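Local coordinates for protein putative cell surface hydrolase (Lactobacillus plantarum, PDB 3LP5) that is probably a cell-surface hydrolase of the alpha/beta hydrolase fold, its natural substrate not established, at residues H127-N139 with G161-G173. Sequence-based numbering, arbitrary orientation.
Sequences HIDRLMTIASPYN and GLPESLTVYSIAG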
loop_
_atom_site.group_PDB
_atom_site.type_symbol
_atom_site.label_atom_id
_atom_site.label_comp_id
_atom_site.label_asym_id
_atom_site.label_seq_id
_atom_site.Cartn_x
_atom_site.Cartn_y
_atom_site.Cartn_z
ATOM N N HIS A 127 12.322 -8.059 7.012
ATOM C CA HIS A 127 12.555 -7.055 5.951
ATOM C C HIS A 127 11.428 -6.968 4.910
ATOM O O HIS A 127 10.808 -7.977 4.612
ATOM C CB HIS A 127 13.885 -7.322 5.271
ATOM C CG HIS A 127 15.022 -7.430 6.241
ATOM N ND1 HIS A 127 15.568 -8.645 6.613
ATOM C CD2 HIS A 127 15.659 -6.489 6.982
ATOM C CE1 HIS A 127 16.521 -8.445 7.509
ATOM N NE2 HIS A 127 16.590 -7.148 7.758
ATOM N N ILE A 128 11.187 -5.757 4.376
ATOM C CA ILE A 128 10.211 -5.578 3.306
ATOM C C ILE A 128 10.961 -5.714 1.991
ATOM O O ILE A 128 12.067 -5.251 1.886
ATOM C CB ILE A 128 9.478 -4.248 3.427
ATOM C CG1 ILE A 128 8.361 -4.129 2.371
ATOM C CG2 ILE A 128 10.467 -3.061 3.420
ATOM C CD1 ILE A 128 7.663 -2.892 2.476
ATOM N N ASP A 129 10.378 -6.400 1.024
ATOM C CA ASP A 129 11.016 -6.589 -0.286
ATOM C C ASP A 129 10.452 -5.602 -1.306
ATOM O O ASP A 129 11.200 -4.996 -2.120
ATOM C CB ASP A 129 10.756 -8.014 -0.829
ATOM C CG ASP A 129 11.532 -9.105 -0.077
ATOM O OD1 ASP A 129 12.384 -8.775 0.794
ATOM O OD2 ASP A 129 11.307 -10.319 -0.359
ATOM N N ARG A 130 9.127 -5.475 -1.296
ATOM C CA ARG A 130 8.412 -4.641 -2.269
ATOM C C ARG A 130 7.228 -3.912 -1.613
ATOM O O ARG A 130 6.576 -4.482 -0.749
ATOM C CB ARG A 130 7.912 -5.486 -3.427
ATOM C CG ARG A 130 9.078 -6.081 -4.227
ATOM C CD ARG A 130 8.642 -6.637 -5.614
ATOM N NE ARG A 130 7.832 -7.822 -5.366
ATOM C CZ ARG A 130 8.298 -9.067 -5.433
ATOM N NH1 ARG A 130 9.562 -9.265 -5.735
ATOM N NH2 ARG A 130 7.497 -10.097 -5.185
ATOM N N LEU A 131 7.048 -2.644 -1.988
ATOM C CA LEU A 131 5.905 -1.766 -1.648
ATOM C C LEU A 131 5.178 -1.242 -2.894
ATOM O O LEU A 131 5.794 -0.682 -3.809
ATOM C CB LEU A 131 6.388 -0.561 -0.805
ATOM C CG LEU A 131 5.312 0.509 -0.488
ATOM C CD1 LEU A 131 4.134 -0.065 0.380
ATOM C CD2 LEU A 131 6.066 1.709 0.136
ATOM N N MET A 132 3.886 -1.459 -2.978
ATOM C CA MET A 132 3.072 -0.766 -3.997
ATOM C C MET A 132 2.064 0.139 -3.277
ATOM O O MET A 132 1.372 -0.278 -2.318
ATOM C CB MET A 132 2.382 -1.765 -4.953
ATOM C CG MET A 132 1.250 -1.215 -5.907
ATOM S SD MET A 132 0.628 -2.491 -7.094
ATOM C CE MET A 132 2.006 -2.514 -8.200
ATOM N N THR A 133 1.965 1.370 -3.756
ATOM C CA THR A 133 0.955 2.282 -3.253
ATOM C C THR A 133 0.008 2.663 -4.373
ATOM O O THR A 133 0.422 2.707 -5.569
ATOM C CB THR A 133 1.564 3.534 -2.555
ATOM O OG1 THR A 133 2.182 4.383 -3.509
ATOM C CG2 THR A 133 2.635 3.108 -1.482
ATOM N N ILE A 134 -1.247 2.884 -4.013
ATOM C CA ILE A 134 -2.255 3.202 -5.033
ATOM C C ILE A 134 -2.872 4.536 -4.715
ATOM O O ILE A 134 -3.595 4.664 -3.716
ATOM C CB ILE A 134 -3.351 2.141 -5.144
ATOM C CG1 ILE A 134 -2.737 0.758 -5.470
ATOM C CG2 ILE A 134 -4.287 2.469 -6.289
ATOM C CD1 ILE A 134 -3.624 -0.373 -4.971
ATOM N N ALA A 135 -2.640 5.526 -5.579
ATOM C CA ALA A 135 -3.236 6.859 -5.361
ATOM C C ALA A 135 -3.088 7.403 -3.942
ATOM O O ALA A 135 -4.060 7.858 -3.307
ATOM C CB ALA A 135 -4.732 6.852 -5.815
ATOM N N SER A 136 -1.859 7.385 -3.424
ATOM C CA SER A 136 -1.663 7.797 -2.029
ATOM C C SER A 136 -1.362 9.286 -2.024
ATOM O O SER A 136 -0.467 9.742 -2.744
ATOM C CB SER A 136 -0.533 7.000 -1.385
ATOM O OG SER A 136 -0.875 5.602 -1.295
ATOM N N PRO A 137 -2.128 10.067 -1.236
ATOM C CA PRO A 137 -1.972 11.490 -1.257
ATOM C C PRO A 137 -0.794 12.031 -0.414
ATOM O O PRO A 137 -0.991 12.580 0.689
ATOM C CB PRO A 137 -3.335 11.976 -0.753
ATOM C CG PRO A 137 -3.768 10.923 0.228
ATOM C CD PRO A 137 -3.237 9.634 -0.338
ATOM N N TYR A 138 0.423 11.949 -0.965
ATOM C CA TYR A 138 1.626 12.349 -0.208
ATOM C C TYR A 138 1.652 13.804 0.249
ATOM O O TYR A 138 2.355 14.103 1.197
ATOM C CB TYR A 138 2.885 12.006 -1.007
ATOM C CG TYR A 138 3.068 10.483 -1.139
ATOM C CD1 TYR A 138 3.608 9.749 -0.088
ATOM C CD2 TYR A 138 2.677 9.807 -2.297
ATOM C CE1 TYR A 138 3.756 8.353 -0.178
ATOM C CE2 TYR A 138 2.880 8.380 -2.434
ATOM C CZ TYR A 138 3.357 7.683 -1.338
ATOM O OH TYR A 138 3.527 6.295 -1.441
ATOM N N ASN A 139 0.919 14.687 -0.455
ATOM C CA ASN A 139 0.744 16.035 -0.062
ATOM C C ASN A 139 -0.720 16.341 0.292
ATOM O O ASN A 139 -1.184 17.458 0.108
ATOM C CB ASN A 139 1.241 17.013 -1.147
ATOM C CG ASN A 139 1.598 18.354 -0.562
ATOM O OD1 ASN A 139 2.092 18.427 0.574
ATOM N ND2 ASN A 139 1.404 19.417 -1.326
ATOM N N GLY A 161 14.959 7.069 6.949
ATOM C CA GLY A 161 14.713 5.824 7.645
ATOM C C GLY A 161 14.242 4.689 6.719
ATOM O O GLY A 161 14.202 3.558 7.160
ATOM N N LEU A 162 13.881 4.974 5.450
ATOM C CA LEU A 162 13.401 3.905 4.550
ATOM C C LEU A 162 14.481 2.854 4.346
ATOM O O LEU A 162 15.663 3.173 4.406
ATOM C CB LEU A 162 12.933 4.449 3.175
ATOM C CG LEU A 162 11.611 5.257 3.239
ATOM C CD1 LEU A 162 11.477 6.190 2.020
ATOM C CD2 LEU A 162 10.339 4.359 3.445
ATOM N N PRO A 163 14.084 1.596 4.156
ATOM C CA PRO A 163 15.084 0.560 3.834
ATOM C C PRO A 163 15.669 0.718 2.441
ATOM O O PRO A 163 14.923 0.834 1.476
ATOM C CB PRO A 163 14.300 -0.756 3.936
ATOM C CG PRO A 163 12.917 -0.390 3.998
ATOM C CD PRO A 163 12.787 1.002 4.530
ATOM N N GLU A 164 16.999 0.695 2.338
ATOM C CA GLU A 164 17.656 0.930 1.065
ATOM C C GLU A 164 17.441 -0.207 0.046
ATOM O O GLU A 164 17.522 0.025 -1.142
ATOM C CB GLU A 164 19.163 1.251 1.223
ATOM C CG GLU A 164 19.472 2.496 2.097
ATOM C CD GLU A 164 20.959 2.927 2.076
ATOM O OE1 GLU A 164 21.845 2.044 2.094
ATOM O OE2 GLU A 164 21.253 4.149 2.041
ATOM N N SER A 165 17.189 -1.433 0.461
ATOM C CA SER A 165 17.054 -2.475 -0.557
ATOM C C SER A 165 15.585 -2.636 -1.100
ATOM O O SER A 165 15.359 -3.466 -1.984
ATOM C CB SER A 165 17.574 -3.805 -0.016
ATOM O OG SER A 165 16.626 -4.213 0.971
ATOM N N LEU A 166 14.654 -1.787 -0.655
ATOM C CA LEU A 166 13.232 -1.788 -1.105
ATOM C C LEU A 166 12.978 -1.377 -2.555
ATOM O O LEU A 166 13.661 -0.501 -3.111
ATOM C CB LEU A 166 12.386 -0.874 -0.170
ATOM C CG LEU A 166 10.877 -0.739 -0.349
ATOM C CD1 LEU A 166 10.109 -2.028 -0.133
ATOM C CD2 LEU A 166 10.375 0.305 0.629
ATOM N N THR A 167 11.964 -2.000 -3.152
ATOM C CA THR A 167 11.473 -1.681 -4.485
ATOM C C THR A 167 10.078 -1.131 -4.322
ATOM O O THR A 167 9.229 -1.794 -3.705
ATOM C CB THR A 167 11.450 -2.956 -5.413
ATOM O OG1 THR A 167 12.788 -3.243 -5.804
ATOM C CG2 THR A 167 10.772 -2.679 -6.693
ATOM N N VAL A 168 9.849 0.079 -4.852
ATOM C CA VAL A 168 8.604 0.766 -4.704
ATOM C C VAL A 168 7.918 1.053 -6.030
ATOM O O VAL A 168 8.544 1.636 -6.963
ATOM C CB VAL A 168 8.735 2.094 -3.920
ATOM C CG1 VAL A 168 7.340 2.765 -3.760
ATOM C CG2 VAL A 168 9.427 1.837 -2.529
ATOM N N TYR A 169 6.632 0.650 -6.095
ATOM C CA TYR A 169 5.700 1.040 -7.213
ATOM C C TYR A 169 4.604 1.981 -6.723
ATOM O O TYR A 169 3.927 1.697 -5.705
ATOM C CB TYR A 169 5.054 -0.194 -7.826
ATOM C CG TYR A 169 6.067 -1.203 -8.294
ATOM C CD1 TYR A 169 6.538 -1.167 -9.629
ATOM C CD2 TYR A 169 6.547 -2.190 -7.436
ATOM C CE1 TYR A 169 7.487 -2.072 -10.094
ATOM C CE2 TYR A 169 7.504 -3.134 -7.899
ATOM C CZ TYR A 169 7.949 -3.052 -9.221
ATOM O OH TYR A 169 8.886 -3.907 -9.681
ATOM N N SER A 170 4.477 3.128 -7.380
ATOM C CA SER A 170 3.455 4.082 -7.031
ATOM C C SER A 170 2.507 4.256 -8.246
ATOM O O SER A 170 2.919 4.778 -9.275
ATOM C CB SER A 170 4.080 5.419 -6.635
ATOM O OG SER A 170 3.051 6.418 -6.381
ATOM N N ILE A 171 1.269 3.771 -8.116
ATOM C CA ILE A 171 0.211 3.961 -9.139
ATOM C C ILE A 171 -0.493 5.272 -8.855
ATOM O O ILE A 171 -0.847 5.544 -7.701
ATOM C CB ILE A 171 -0.802 2.827 -9.080
ATOM C CG1 ILE A 171 -0.110 1.484 -9.489
ATOM C CG2 ILE A 171 -2.107 3.143 -9.898
ATOM C CD1 ILE A 171 -0.895 0.216 -9.069
ATOM N N ALA A 172 -0.666 6.088 -9.906
ATOM C CA ALA A 172 -1.459 7.316 -9.863
ATOM C C ALA A 172 -2.371 7.424 -11.090
ATOM O O ALA A 172 -2.089 6.867 -12.173
ATOM C CB ALA A 172 -0.523 8.523 -9.813
ATOM N N GLY A 173 -3.485 8.106 -10.913
ATOM C CA GLY A 173 -4.273 8.538 -12.068
ATOM C C GLY A 173 -3.855 9.925 -12.520
ATOM O O GLY A 173 -2.839 10.492 -12.055
HETATM O O HOH W 1 0.584 6.174 -5.152
#
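Met132 and Ile171 meet on one face of two neighbouring parallel strands, 127-134 and 167-172, whose axes run 12° apart. From its root outward, Met132 passes CB and CG beside the carbonyl O of Tyr169, SD reaches CD1 of Ile171 at 3.7 Å, and the bend at the last torsion (chi3 -75°) turns CE back against CB of Tyr169, 3.8 Å away. CE thus fits between the root of the tyrosine and the isoleucine tip, and CG1 of Ile134 lies 4.1 Å from that same Ile171 CD1. An alanine in place of Met132 would probably leave Ile171 CD1 and Tyr169 CB without their sulfur and methyl neighbours, opening a gap beside these two side chains.

Backbone bonds run in the parallel ladder between the strands, from Thr167 N to Asp129 O, the longest at 3.3 Å, up to Ala135 N on Ile171 O. On the opposite face Leu166 brings CD1 up against Leu131 N (3.6 Å) and Ile128 CD1. Further along, a water bridges Thr133 OG1 (2.9 Å) and Ser170 OG (2.8 Å), takes the N-H of Ser136 and donates to Ile171 O; Thr133 OG1 also shares a hydrogen bond with Tyr138 OH.

The pair forms the two ends of a right-handed beta-alpha-beta crossover through helix 150-157, as expected in an alpha/beta hydrolase. Strand 99-105 flanks 127-134 and strand 201-206 flanks 167-172, while Tyr138 packs on helices 107-118 and 191-195, and Arg130 NE bonds Leu231 O at the end of helix 217-231.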